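Local coordinates for protein P domain of VPI (Norovirus Hu/GI.7/TCH-060/USA/2003, PDB 4P3I) that forms the protruding domain of the norovirus coat protein and binds galactose- and fucose-containing sugars, probably as host histo-blood group glycans, at residues A[26-31]-A[275-280]; A[104-109]-A[129-134]; A[158-163]-A[209-214]; A[257-262]-A[291-296]. All coordinates share one frame; numbering follows the deposited sequence.

Contact 1 of 4, residues A[26-31]-A[275-280]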
# COMPACT_ATOMS: atom_id res chain seq x y z
N ILE A 26 -0.50 -7.45 -7.39
CA ILE A 26 0.05 -8.57 -8.15
C ILE A 26 -1.03 -9.11 -9.07
O ILE A 26 -2.18 -9.26 -8.66
CB ILE A 26 0.57 -9.68 -7.21
CG1 ILE A 26 1.82 -9.16 -6.46
CG2 ILE A 26 0.88 -10.98 -7.98
CD1 ILE A 26 2.20 -9.95 -5.23
N ASN A 27 -0.67 -9.38 -10.33
CA ASN A 27 -1.64 -9.95 -11.26
C ASN A 27 -1.25 -11.31 -11.84
O ASN A 27 -2.07 -11.97 -12.47
CB ASN A 27 -2.01 -8.96 -12.36
CG ASN A 27 -0.83 -8.59 -13.24
OD1 ASN A 27 0.16 -9.32 -13.32
ND2 ASN A 27 -0.94 -7.45 -13.91
N LYS A 28 0.00 -11.71 -11.63
CA LYS A 28 0.40 -13.08 -11.96
C LYS A 28 1.75 -13.45 -11.37
O LYS A 28 2.48 -12.61 -10.85
CB LYS A 28 0.45 -13.29 -13.47
CG LYS A 28 1.50 -12.47 -14.16
CD LYS A 28 1.58 -12.90 -15.61
CE LYS A 28 1.77 -14.41 -15.69
NZ LYS A 28 1.68 -14.95 -17.08
N MET A 29 2.06 -14.74 -11.46
CA MET A 29 3.36 -15.27 -11.07
C MET A 29 4.07 -15.66 -12.35
O MET A 29 3.42 -15.96 -13.34
CB MET A 29 3.19 -16.55 -10.26
CG MET A 29 2.63 -16.37 -8.88
SD MET A 29 2.45 -17.99 -8.10
CE MET A 29 0.89 -18.56 -8.79
N THR A 30 5.39 -15.68 -12.32
CA THR A 30 6.13 -16.27 -13.43
C THR A 30 7.52 -16.73 -12.98
O THR A 30 7.90 -16.55 -11.83
CB THR A 30 6.25 -15.29 -14.60
OG1 THR A 30 6.70 -15.99 -15.77
CG2 THR A 30 7.21 -14.16 -14.26
N VAL A 31 8.25 -17.34 -13.91
CA VAL A 31 9.65 -17.66 -13.67
C VAL A 31 10.48 -16.87 -14.68
O VAL A 31 9.96 -16.45 -15.72
CB VAL A 31 9.91 -19.17 -13.80
CG1 VAL A 31 9.28 -19.91 -12.62
CG2 VAL A 31 9.39 -19.71 -15.14
N GLY A 275 5.19 -23.12 -16.26
CA GLY A 275 5.48 -22.67 -14.91
C GLY A 275 4.26 -22.04 -14.27
O GLY A 275 3.15 -22.17 -14.78
N PRO A 276 4.47 -21.33 -13.16
CA PRO A 276 3.34 -20.82 -12.38
C PRO A 276 2.55 -19.73 -13.12
O PRO A 276 1.43 -19.40 -12.70
CB PRO A 276 4.02 -20.27 -11.11
CG PRO A 276 5.43 -19.93 -11.55
CD PRO A 276 5.78 -20.98 -12.58
N GLN A 277 3.10 -19.23 -14.21
CA GLN A 277 2.40 -18.27 -15.07
C GLN A 277 1.15 -18.90 -15.69
O GLN A 277 0.24 -18.20 -16.12
CB GLN A 277 3.33 -17.71 -16.16
CG GLN A 277 3.91 -18.75 -17.12
CD GLN A 277 5.27 -19.27 -16.70
OE1 GLN A 277 5.53 -19.48 -15.52
NE2 GLN A 277 6.16 -19.46 -17.67
N ASN A 278 1.11 -20.23 -15.71
CA ASN A 278 -0.05 -20.95 -16.23
C ASN A 278 -1.09 -21.32 -15.17
O ASN A 278 -2.11 -21.94 -15.49
CB ASN A 278 0.40 -22.20 -17.00
CG ASN A 278 1.20 -21.85 -18.24
OD1 ASN A 278 0.98 -20.81 -18.86
ND2 ASN A 278 2.13 -22.72 -18.61
N LEU A 279 -0.85 -20.93 -13.93
CA LEU A 279 -1.79 -21.20 -12.84
C LEU A 279 -2.84 -20.11 -12.76
O LEU A 279 -2.60 -18.97 -13.17
CB LEU A 279 -1.04 -21.30 -11.51
CG LEU A 279 -0.12 -22.51 -11.35
CD1 LEU A 279 0.67 -22.36 -10.06
CD2 LEU A 279 -0.92 -23.81 -11.37
N PRO A 280 -4.04 -20.45 -12.23
CA PRO A 280 -5.05 -19.44 -11.93
C PRO A 280 -4.48 -18.40 -10.98
O PRO A 280 -3.58 -18.71 -10.19
CB PRO A 280 -6.14 -20.24 -11.20
CG PRO A 280 -5.95 -21.65 -11.64
CD PRO A 280 -4.46 -21.80 -11.82
O HOH W 1 0.13 -16.83 -12.24
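Pro276 drops its ring between Met29 and Val31 on the apolar, closely packed side of the contact. On one flank Met29 CB lies 3.9 Å from Pro276 CB; on the other, Val31 CG1 comes to 3.7 Å from Pro276 CD, Val31 crossing the proline ring at about a right angle. The Met29 chain runs straight out to its sulfur and then bends at the last torsion (chi3 -82°), which brings Met29 CE to 4.0 Å from Leu279 CD1. Between the backbones, the carbonyl oxygen Met29 O takes a CA-H...O contact from Gln277 CA at 3.1 Å. The partner here is a short 3-10 turn, 276-278, with Asn278 N bonded back to Gly275 O and Leu279 N to Pro276 O. It sits on the short strand 28-30, which pairs in turn with strand 200-207 of the large antiparallel sheet. No direct hydrogen bond joins the two segments; one water bridges them, accepting from Met29 N and donating to Pro276 O, each at 2.9 Å. The looser, partly exposed side is that of the Lys28 and Thr30 side chains, and Gln277 reaches across between it and the packed part. Lys28 folds over so that NZ rests 3.3 Å from Gln277 CB, while Thr30 OG1 lies 3.7 Å from the amide carbon Gln277 CD without bonding to the amide. Gln277 OE1 is buried near Val31 and has no partner in the model.

Contact 2 of 4, residues A[104-109]-A[129-134]. With GAL (beta-D-galactopyranose), chain E.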
# COMPACT_ATOMS: atom_id res chain seq x y z
N GLY A 104 16.58 -0.26 -10.76
CA GLY A 104 17.89 0.26 -11.09
C GLY A 104 18.07 0.73 -12.52
O GLY A 104 17.30 0.36 -13.39
N ALA A 105 19.10 1.55 -12.73
CA ALA A 105 19.57 1.88 -14.08
C ALA A 105 18.51 2.50 -14.99
O ALA A 105 18.38 2.11 -16.14
CB ALA A 105 20.18 0.63 -14.73
N CYS A 106 17.76 3.46 -14.47
CA CYS A 106 16.78 4.18 -15.26
C CYS A 106 16.50 5.53 -14.62
O CYS A 106 16.88 5.77 -13.47
CB CYS A 106 15.48 3.37 -15.37
SG CYS A 106 14.78 2.90 -13.76
N ASP A 107 15.85 6.41 -15.37
CA ASP A 107 15.30 7.64 -14.79
C ASP A 107 14.03 7.35 -13.99
O ASP A 107 13.20 6.52 -14.39
CB ASP A 107 14.97 8.65 -15.89
CG ASP A 107 16.18 9.43 -16.37
OD1 ASP A 107 17.33 8.97 -16.16
OD2 ASP A 107 15.98 10.49 -16.99
N TRP A 108 13.89 8.02 -12.86
CA TRP A 108 12.67 7.91 -12.08
C TRP A 108 11.87 9.20 -12.20
O TRP A 108 12.43 10.27 -12.37
CB TRP A 108 12.98 7.71 -10.60
CG TRP A 108 13.61 6.41 -10.25
CD1 TRP A 108 13.73 5.30 -11.04
CD2 TRP A 108 14.22 6.08 -9.00
NE1 TRP A 108 14.39 4.30 -10.35
CE2 TRP A 108 14.69 4.76 -9.10
CE3 TRP A 108 14.41 6.79 -7.81
CZ2 TRP A 108 15.35 4.13 -8.04
CZ3 TRP A 108 15.05 6.16 -6.76
CH2 TRP A 108 15.52 4.84 -6.88
N HIS A 109 10.55 9.08 -12.09
CA HIS A 109 9.69 10.24 -12.06
C HIS A 109 8.78 10.08 -10.86
O HIS A 109 7.96 9.17 -10.81
CB HIS A 109 8.92 10.36 -13.39
CG HIS A 109 9.83 10.34 -14.57
ND1 HIS A 109 10.03 9.21 -15.34
CD2 HIS A 109 10.53 11.33 -15.17
CE1 HIS A 109 10.85 9.50 -16.33
NE2 HIS A 109 11.16 10.78 -16.26
N VAL A 129 14.49 12.11 -11.68
CA VAL A 129 15.73 11.70 -11.02
C VAL A 129 16.55 10.80 -11.92
O VAL A 129 16.05 9.79 -12.43
CB VAL A 129 15.43 10.95 -9.71
CG1 VAL A 129 16.73 10.58 -9.01
CG2 VAL A 129 14.55 11.80 -8.80
N LYS A 130 17.81 11.15 -12.12
CA LYS A 130 18.71 10.33 -12.90
C LYS A 130 19.63 9.52 -11.99
O LYS A 130 20.06 10.00 -10.95
CB LYS A 130 19.55 11.19 -13.82
CG LYS A 130 18.77 11.84 -14.94
CD LYS A 130 19.74 12.49 -15.90
CE LYS A 130 19.24 12.42 -17.32
NZ LYS A 130 18.70 11.07 -17.67
N GLN A 131 19.95 8.30 -12.41
CA GLN A 131 20.85 7.47 -11.62
C GLN A 131 22.27 7.63 -12.13
O GLN A 131 22.89 6.67 -12.57
CB GLN A 131 20.39 6.01 -11.63
CG GLN A 131 19.07 5.83 -10.88
CD GLN A 131 18.66 4.38 -10.74
OE1 GLN A 131 19.44 3.53 -10.32
NE2 GLN A 131 17.41 4.09 -11.09
N ASN A 132 22.77 8.86 -12.06
CA ASN A 132 24.15 9.18 -12.40
C ASN A 132 24.96 9.55 -11.16
O ASN A 132 24.60 9.16 -10.05
CB ASN A 132 24.22 10.26 -13.49
CG ASN A 132 23.39 11.49 -13.16
OD1 ASN A 132 22.89 11.64 -12.05
ND2 ASN A 132 23.25 12.38 -14.14
N ALA A 133 26.06 10.29 -11.32
CA ALA A 133 26.95 10.56 -10.19
C ALA A 133 26.32 11.15 -8.91
O ALA A 133 26.60 10.67 -7.81
CB ALA A 133 28.18 11.37 -10.64
N PRO A 134 25.46 12.19 -9.03
CA PRO A 134 24.86 12.74 -7.80
C PRO A 134 23.80 11.85 -7.15
O PRO A 134 23.25 12.20 -6.09
CB PRO A 134 24.22 14.05 -8.28
CG PRO A 134 24.84 14.34 -9.60
CD PRO A 134 25.14 13.02 -10.21
C1 GAL E . 13.08 12.01 -21.64
C2 GAL E . 12.70 11.64 -20.22
C3 GAL E . 13.94 11.24 -19.44
C4 GAL E . 14.68 10.14 -20.19
C5 GAL E . 14.96 10.60 -21.62
C6 GAL E . 15.69 9.50 -22.37
O2 GAL E . 12.07 12.76 -19.58
O3 GAL E . 13.56 10.76 -18.15
O4 GAL E . 13.87 8.96 -20.22
O5 GAL E . 13.72 10.89 -22.28
O6 GAL E . 15.85 9.88 -23.74
O HOH W 2 19.33 7.43 -15.19
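Asp107 and Lys130 form a salt bridge: Lys130 NZ reaches Asp107 OD2 at 2.9 Å on its syn lone pair, with a weaker bond to OD1. The same OD2 accepts from the galactose hydroxyl O3 at 2.7 Å, and that O3 is also gripped by His109 NE2. A water links Asp107 OD1 to Gln131 N. Just behind, Trp108 and Val129 make an antiparallel hydrogen-bonded pair, Trp108 N to Val129 O and Val129 N to Trp108 O both at 2.8 Å, joining strands 107-114 and 124-129 of the six-stranded sheet.

Gln131 reaches out with an extended chain and lays its amide against Ala105 and Cys106. Gln131 OE1 takes Ala105 N from above the carbonyl plane at 3.1 Å, and Gln131 NE2 gives a weak bond to Cys106 O. Gln131 NE2 also lies 3.1 Å from Trp108 NE1, two donors brought together because both bond to Ile103 O. The amide is turned 58° from the indole, with Gln131 CD above one face of the indole, off toward its rim. The apolar part is buried on the sheet, where Trp108 CB lies 4.2 Å from Val129 CB. With lysine and water on its carboxylate, Asp107 is probably held ionised and fixed in rotation as an acceptor for the galactose.

Contact 3 of 4, residues A[158-163]-A[209-214]. With GAL (beta-D-galactopyranose), chain E; FUC (alpha-L-fucopyranose), chain B.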
# COMPACT_ATOMS: atom_id res chain seq x y z
N LEU A 158 7.00 6.91 -6.40
CA LEU A 158 7.41 6.63 -7.77
C LEU A 158 6.20 6.49 -8.69
O LEU A 158 5.32 5.65 -8.46
CB LEU A 158 8.25 5.35 -7.80
CG LEU A 158 8.86 4.99 -9.16
CD1 LEU A 158 9.92 6.00 -9.58
CD2 LEU A 158 9.42 3.57 -9.10
N ALA A 159 6.15 7.33 -9.72
CA ALA A 159 5.00 7.38 -10.62
C ALA A 159 5.25 6.58 -11.89
O ALA A 159 4.37 5.85 -12.34
CB ALA A 159 4.65 8.84 -10.96
N TRP A 160 6.44 6.74 -12.46
CA TRP A 160 6.83 5.98 -13.66
C TRP A 160 8.34 6.02 -13.85
O TRP A 160 9.03 6.78 -13.18
CB TRP A 160 6.11 6.48 -14.92
CG TRP A 160 6.27 7.96 -15.28
CD1 TRP A 160 5.69 9.03 -14.66
CD2 TRP A 160 7.01 8.51 -16.39
NE1 TRP A 160 6.03 10.20 -15.29
CE2 TRP A 160 6.84 9.91 -16.36
CE3 TRP A 160 7.81 7.95 -17.40
CZ2 TRP A 160 7.44 10.76 -17.29
CZ3 TRP A 160 8.40 8.79 -18.33
CH2 TRP A 160 8.21 10.18 -18.27
N VAL A 161 8.84 5.19 -14.76
CA VAL A 161 10.28 5.14 -15.01
C VAL A 161 10.52 5.14 -16.51
O VAL A 161 9.66 4.74 -17.29
CB VAL A 161 10.97 3.90 -14.35
CG1 VAL A 161 10.79 3.92 -12.82
CG2 VAL A 161 10.44 2.59 -14.92
N SER A 162 11.70 5.60 -16.90
CA SER A 162 12.05 5.72 -18.31
C SER A 162 13.56 5.51 -18.47
O SER A 162 14.29 5.52 -17.48
CB SER A 162 11.61 7.08 -18.86
OG SER A 162 12.28 8.14 -18.21
N PRO A 163 14.02 5.31 -19.72
CA PRO A 163 15.45 5.01 -19.91
C PRO A 163 16.39 6.14 -19.50
O PRO A 163 16.04 7.31 -19.60
CB PRO A 163 15.56 4.76 -21.41
CG PRO A 163 14.20 4.38 -21.84
CD PRO A 163 13.27 5.17 -20.98
N PRO A 209 3.79 1.60 -15.07
CA PRO A 209 4.23 2.38 -16.24
C PRO A 209 5.74 2.43 -16.40
O PRO A 209 6.42 3.32 -15.90
CB PRO A 209 3.64 3.78 -15.99
CG PRO A 209 3.38 3.84 -14.52
CD PRO A 209 3.05 2.44 -14.10
N ILE A 210 6.26 1.43 -17.11
CA ILE A 210 7.65 1.42 -17.52
C ILE A 210 7.70 1.87 -18.96
O ILE A 210 7.15 1.21 -19.85
CB ILE A 210 8.24 0.02 -17.43
CG1 ILE A 210 8.09 -0.52 -16.00
CG2 ILE A 210 9.70 0.03 -17.88
CD1 ILE A 210 8.60 -1.93 -15.83
N VAL A 211 8.33 3.00 -19.20
CA VAL A 211 8.49 3.48 -20.55
C VAL A 211 9.75 2.85 -21.13
O VAL A 211 10.83 2.94 -20.53
CB VAL A 211 8.58 5.01 -20.60
CG1 VAL A 211 8.92 5.46 -22.00
CG2 VAL A 211 7.26 5.63 -20.11
N SER A 212 9.60 2.20 -22.28
CA SER A 212 10.69 1.51 -22.96
C SER A 212 11.24 0.35 -22.14
O SER A 212 12.45 0.12 -22.11
CB SER A 212 11.82 2.48 -23.34
OG SER A 212 11.36 3.51 -24.20
N GLY A 213 10.35 -0.38 -21.48
CA GLY A 213 10.71 -1.68 -20.93
C GLY A 213 10.26 -2.73 -21.94
O GLY A 213 9.46 -2.42 -22.82
N ASN A 214 10.77 -3.95 -21.82
CA ASN A 214 10.32 -5.01 -22.72
C ASN A 214 8.84 -5.32 -22.48
O ASN A 214 8.11 -5.69 -23.40
CB ASN A 214 11.18 -6.27 -22.60
CG ASN A 214 12.59 -6.08 -23.14
OD1 ASN A 214 12.86 -5.13 -23.89
ND2 ASN A 214 13.49 -6.98 -22.77
C1 GAL E . 13.08 12.01 -21.64
C2 GAL E . 12.70 11.64 -20.22
C3 GAL E . 13.94 11.24 -19.44
C4 GAL E . 14.68 10.14 -20.19
C5 GAL E . 14.96 10.60 -21.62
C6 GAL E . 15.69 9.50 -22.37
O2 GAL E . 12.07 12.76 -19.58
O3 GAL E . 13.56 10.76 -18.15
O4 GAL E . 13.87 8.96 -20.22
O5 GAL E . 13.72 10.89 -22.28
O6 GAL E . 15.85 9.88 -23.74
C1 FUC B . 10.59 10.47 -25.42
C2 FUC B . 10.98 9.14 -26.04
C3 FUC B . 11.70 8.29 -25.00
C4 FUC B . 10.84 8.17 -23.76
C5 FUC B . 10.45 9.56 -23.27
C6 FUC B . 9.57 9.43 -22.02
O2 FUC B . 11.85 9.36 -27.16
O3 FUC B . 11.96 6.99 -25.54
O4 FUC B . 9.65 7.43 -24.07
O5 FUC B . 9.73 10.24 -24.30
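Val211 N donates to Val161 O at 2.9 Å, the shorter of two backbone bonds across this contact; the other runs from Val161 N to Pro209 O at 3.3 Å, nearly along the C=O axis. The two lines of chain point almost the same way, 6° apart, and bond as a single parallel bridge between Val161 and Ile210, which lays the loop 209-214 beside strand 153-162. Strand 153-162 bulges here, with Ala159 and Trp160 sharing His109 as their opposite number (a classic beta bulge). Behind the bridge, Val161 and Ile210 lie side by side, their CG2 atoms 4.0 Å apart.

Trp160 has CG set between its backbone N and carbonyl carbon (chi1 57°), which swings the indole along the strand toward Val211, whose CG2 meets Trp160 CE3 at 3.6 Å. The indole also stacks on His109, and Pro123 of the second subunit packs on it. Fucose C6 comes to the indole edge near CZ3, so Trp160 helps line the sugar pocket, and Gly121 N of the second subunit bonds to the same fucose. The pocket thus draws on both chains of the dimer. At the galactose, O4 donates to Pro163 O at 2.8 Å; Ser162 OG also approaches O4, though its position is less certain. Pro163 then presses against the turn of the loop, where its CG lies only 3.4 Å from Ser212 CB, closer than ordinary carbon contact.

Contact 4 of 4, residues A[257-262]-A[291-296]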
# COMPACT_ATOMS: atom_id res chain seq x y z
N GLU A 257 2.79 -27.39 -5.59
CA GLU A 257 3.73 -27.33 -4.46
C GLU A 257 4.77 -26.23 -4.67
O GLU A 257 5.31 -26.09 -5.76
CB GLU A 257 4.51 -28.63 -4.36
CG GLU A 257 3.74 -29.82 -3.88
CD GLU A 257 4.65 -30.98 -3.58
OE1 GLU A 257 5.65 -31.19 -4.32
OE2 GLU A 257 4.38 -31.69 -2.59
N PHE A 258 5.08 -25.50 -3.60
CA PHE A 258 6.09 -24.44 -3.64
C PHE A 258 6.95 -24.55 -2.38
O PHE A 258 6.49 -25.05 -1.36
CB PHE A 258 5.42 -23.05 -3.66
CG PHE A 258 4.65 -22.77 -4.93
CD1 PHE A 258 3.40 -23.33 -5.15
CD2 PHE A 258 5.17 -21.91 -5.89
CE1 PHE A 258 2.69 -23.05 -6.31
CE2 PHE A 258 4.47 -21.63 -7.05
CZ PHE A 258 3.23 -22.20 -7.26
N LYS A 259 8.19 -24.09 -2.45
CA LYS A 259 9.05 -24.05 -1.27
C LYS A 259 9.32 -22.61 -0.88
O LYS A 259 9.62 -21.77 -1.72
CB LYS A 259 10.37 -24.81 -1.49
CG LYS A 259 10.26 -26.28 -1.12
CD LYS A 259 11.30 -27.15 -1.81
CE LYS A 259 12.62 -27.14 -1.09
NZ LYS A 259 13.57 -28.00 -1.84
N LEU A 260 9.17 -22.34 0.41
CA LEU A 260 9.43 -21.03 0.97
C LEU A 260 10.70 -21.11 1.81
O LEU A 260 10.76 -21.86 2.79
CB LEU A 260 8.23 -20.60 1.81
CG LEU A 260 8.36 -19.34 2.67
CD1 LEU A 260 8.58 -18.10 1.83
CD2 LEU A 260 7.12 -19.18 3.52
N TYR A 261 11.74 -20.38 1.40
CA TYR A 261 13.05 -20.52 2.04
C TYR A 261 13.23 -19.51 3.16
O TYR A 261 12.70 -18.41 3.09
CB TYR A 261 14.16 -20.39 0.98
CG TYR A 261 14.36 -21.63 0.14
CD1 TYR A 261 13.60 -21.86 -1.00
CD2 TYR A 261 15.31 -22.57 0.49
CE1 TYR A 261 13.79 -23.01 -1.77
CE2 TYR A 261 15.51 -23.71 -0.27
CZ TYR A 261 14.75 -23.93 -1.39
OH TYR A 261 14.95 -25.06 -2.14
N PRO A 262 13.97 -19.90 4.21
CA PRO A 262 14.25 -19.06 5.38
C PRO A 262 14.74 -17.66 5.01
O PRO A 262 14.37 -16.71 5.68
CB PRO A 262 15.34 -19.85 6.12
CG PRO A 262 14.95 -21.28 5.84
CD PRO A 262 14.51 -21.26 4.40
N VAL A 291 10.15 -28.95 5.53
CA VAL A 291 10.77 -30.01 4.75
C VAL A 291 12.27 -29.78 4.61
O VAL A 291 12.76 -28.68 4.84
CB VAL A 291 10.16 -30.14 3.33
CG1 VAL A 291 8.71 -30.59 3.40
CG2 VAL A 291 10.30 -28.82 2.53
N SER A 292 12.98 -30.83 4.24
CA SER A 292 14.41 -30.72 4.03
C SER A 292 14.70 -29.80 2.84
O SER A 292 13.85 -29.59 1.97
CB SER A 292 15.02 -32.10 3.79
OG SER A 292 15.65 -32.15 2.53
N ARG A 293 15.90 -29.24 2.85
CA ARG A 293 16.40 -28.43 1.76
C ARG A 293 16.33 -29.21 0.44
O ARG A 293 16.11 -28.63 -0.63
CB ARG A 293 17.84 -28.03 2.08
CG ARG A 293 18.56 -27.24 1.03
CD ARG A 293 17.93 -25.88 0.81
NE ARG A 293 18.70 -25.18 -0.21
CZ ARG A 293 18.56 -25.39 -1.51
NH1 ARG A 293 17.67 -26.27 -1.97
NH2 ARG A 293 19.33 -24.72 -2.35
N TYR A 294 16.48 -30.53 0.52
CA TYR A 294 16.52 -31.36 -0.68
C TYR A 294 15.16 -31.87 -1.14
O TYR A 294 15.09 -32.65 -2.09
CB TYR A 294 17.45 -32.56 -0.46
CG TYR A 294 18.68 -32.27 0.36
CD1 TYR A 294 19.55 -31.24 0.01
CD2 TYR A 294 18.98 -33.03 1.48
CE1 TYR A 294 20.69 -30.99 0.76
CE2 TYR A 294 20.11 -32.79 2.23
CZ TYR A 294 20.96 -31.76 1.86
OH TYR A 294 22.09 -31.52 2.61
N TYR A 295 14.09 -31.44 -0.48
CA TYR A 295 12.75 -31.90 -0.85
C TYR A 295 12.48 -31.57 -2.30
O TYR A 295 12.61 -30.42 -2.72
CB TYR A 295 11.68 -31.27 0.05
CG TYR A 295 10.27 -31.74 -0.24
CD1 TYR A 295 9.50 -31.14 -1.23
CD2 TYR A 295 9.70 -32.79 0.48
CE1 TYR A 295 8.21 -31.55 -1.49
CE2 TYR A 295 8.40 -33.21 0.22
CZ TYR A 295 7.67 -32.59 -0.77
OH TYR A 295 6.38 -32.98 -1.05
N GLN A 296 12.13 -32.59 -3.08
CA GLN A 296 11.96 -32.44 -4.52
C GLN A 296 10.50 -32.14 -4.87
O GLN A 296 9.62 -32.97 -4.64
CB GLN A 296 12.43 -33.72 -5.21
CG GLN A 296 12.43 -33.65 -6.72
CD GLN A 296 13.66 -32.94 -7.27
OE1 GLN A 296 14.78 -33.37 -7.05
NE2 GLN A 296 13.44 -31.85 -7.99
O HOH W 3 6.88 -33.70 -4.23
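The ring of Tyr261, which also stacks on Phe265, stands almost upright on the guanidinium of Arg293, the two planes 85° apart. Tyr261 CE2 sits 3.3 Å above the guanidinium plane, off toward its rim, while Arg293 CD comes in at the edge of the tyrosine ring, in its plane and 3.4 Å from Tyr261 CE2. A bend in the arginine chain (chi2 65°) puts it there. Although Arg293 NH1 is close to Tyr261 OH, the angle is wrong for a hydrogen bond; that hydroxyl bonds mainly to Glu199.

At the other end, the Tyr295 ring has Glu257 OE2 at its edge, in plane. Tyr295 OH donates to Glu257 OE2 at 2.8 Å on the syn side, 26° out of the carboxylate plane. A water donates to Glu257 OE1 and Gln296 O, with a longer link to Tyr295 OH.

Between them, Lys259 NZ bonds to Tyr295 O at 2.7 Å, in the carbonyl plane and on a lone pair, and to Arg293 O at 2.9 Å from above the plane. With a salt bridge to Glu199, it has several acceptors around its charge, which probably offset the nearby Arg293. Both carbonyls belong to the loop that follows strand 284-291, where a type I turn runs from Ser292 to Tyr295 and Ser292 OG accepts from Tyr294 N in an ST turn. By bonding both, the lysine ties it to strand 254-261. That strand lies between strands 241-247 and 265-268, and the turn folds over the side of the sheet that carries Glu257 and Lys259, with Tyr295 resting on Leu243.

The four contacts fall into two groups, one on each sheet, with contact 4 on the far side of the chain's centre from contacts 2 and 3. Contacts 2 and 3 are buried, share the six-stranded sheet through neighbouring strands 107-114 and 153-162, and meet at backbone bonds such as Asp107 N to Ser162 O, 2.8 Å; both touch the galactose. Contacts 1 and 4 are only partly buried and lie on the other sheet with their centres about 19 Å apart, and Leu279 and Met29 of contact 1 pack on Phe258 of contact 4. Chemistry follows place: contact 1 relies on apolar packing and one water, contact 4 on a lysine and a carboxylate, contact 2 on charge and backbone pairing, contact 3 on a parallel bridge beside the sugars.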